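Local coordinates for osmotically inducible lipoprotein OsmE (Pseudomonas aeruginosa PAO1, PDB 4DM5) that is of unknown function but, as a BamE-family lipoprotein named for osmotic induction, is probably attached to the membrane through a lipid, at residues Phe82-Cys85 with Ser86-Asp89. Numbering follows the deposited sequence.
Sequences FLSC and SELD
Ser-84 and Glu-87 form a capping box at the start of helix 85-94, where the chain leaves strand 77-81, the last strand of the antiparallel sheet in this BamE-type fold, and turns into the C-terminal helix. Ser-84 is the N-cap. Its OG lies between its own backbone N and carbonyl carbon (chi1 66°), a position from which it accepts a bond from Glu-87 N at 3.0 Å. A short side chain with a hydroxyl suits this place, since it can reach forward to a first-turn amide that has no carbonyl one turn earlier in the helix. Glu-87 answers in the reverse direction: its OE1 takes the N-H of Ser-84 at 3.0 Å, nearly straight (169°), on the anti side of the carboxylate and 23° out of its plane. Glutamate, extended beyond CG, is long enough to reach back to that amide, and its negative charge at the N-terminal end should be favourable to the helix dipole. A water bridges the same OE1 to Phe-82 O, giving the oxygen a second donor. Leu-83 turns its CB to the carboxylate, 3.5 Å from Glu-87 OE1, and its CD1 lies 4.4 Å from Leu-88 CB; both leucines also touch Tyr-68 of strand 63-71. Buried Cys-85, in the first turn, forms a disulfide with Cys-53 and so ties the helix start to strand 52-60. Regular helical bonding begins at the cap residue itself: Leu-88 N donates to Ser-84 O at 3.0 Å, and Asp-89 N follows with Cys-85 O at 2.8 Å.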
# COMPACT_ATOMS: atom_id res chain seq x y z
N PHE A 82 -2.11 -1.26 -6.51
CA PHE A 82 -1.89 -2.70 -6.66
C PHE A 82 -0.49 -2.96 -7.24
O PHE A 82 -0.29 -3.48 -8.43
CB PHE A 82 -3.03 -3.21 -7.60
CG PHE A 82 -4.38 -3.15 -7.00
CD1 PHE A 82 -4.78 -4.18 -6.16
CD2 PHE A 82 -5.21 -2.05 -7.16
CE1 PHE A 82 -6.03 -4.17 -5.55
CE2 PHE A 82 -6.44 -2.02 -6.50
CZ PHE A 82 -6.89 -3.09 -5.73
N LEU A 83 0.54 -2.55 -6.49
CA LEU A 83 1.96 -2.84 -6.83
C LEU A 83 2.77 -2.82 -5.54
O LEU A 83 2.21 -2.41 -4.50
CB LEU A 83 2.48 -1.88 -7.92
CG LEU A 83 2.30 -0.41 -7.67
CD1 LEU A 83 3.43 0.34 -8.36
CD2 LEU A 83 0.97 0.20 -8.15
N SER A 84 3.97 -3.34 -5.58
CA SER A 84 4.82 -3.33 -4.38
C SER A 84 5.45 -2.01 -4.16
O SER A 84 5.53 -1.22 -5.03
CB SER A 84 5.96 -4.35 -4.56
OG SER A 84 6.83 -3.98 -5.58
N CYS A 85 5.98 -1.81 -2.95
CA CYS A 85 6.71 -0.58 -2.71
C CYS A 85 8.01 -0.41 -3.60
O CYS A 85 8.34 0.76 -3.97
CB CYS A 85 7.11 -0.45 -1.24
SG CYS A 85 5.70 -0.22 -0.13
N SER A 86 8.68 -1.50 -3.93
CA SER A 86 9.84 -1.38 -4.79
C SER A 86 9.44 -1.08 -6.22
O SER A 86 10.10 -0.19 -6.82
CB SER A 86 10.83 -2.50 -4.63
OG SER A 86 10.33 -3.64 -5.25
N GLU A 87 8.25 -1.58 -6.66
CA GLU A 87 7.68 -1.09 -7.90
C GLU A 87 7.36 0.39 -7.90
O GLU A 87 7.54 1.08 -8.89
CB GLU A 87 6.56 -2.00 -8.43
CG GLU A 87 6.88 -3.49 -8.65
CD GLU A 87 5.58 -4.22 -9.05
OE1 GLU A 87 4.64 -4.57 -8.22
OE2 GLU A 87 5.44 -4.41 -10.28
N LEU A 88 6.79 0.84 -6.80
CA LEU A 88 6.49 2.22 -6.64
C LEU A 88 7.80 3.03 -6.78
O LEU A 88 7.80 4.00 -7.51
CB LEU A 88 5.80 2.42 -5.25
CG LEU A 88 5.41 3.87 -5.00
CD1 LEU A 88 4.50 4.33 -6.13
CD2 LEU A 88 4.57 3.86 -3.73
N ASP A 89 8.82 2.58 -6.07
CA ASP A 89 10.13 3.36 -6.10
C ASP A 89 10.61 3.42 -7.53
O ASP A 89 11.06 4.53 -7.97
CB ASP A 89 11.13 2.64 -5.27
CG ASP A 89 11.02 2.96 -3.79
OD1 ASP A 89 10.37 3.97 -3.26
OD2 ASP A 89 11.59 2.11 -3.09
O HOH W 1 1.99 -5.17 -9.59
O HOH W 2 7.90 3.67 -2.37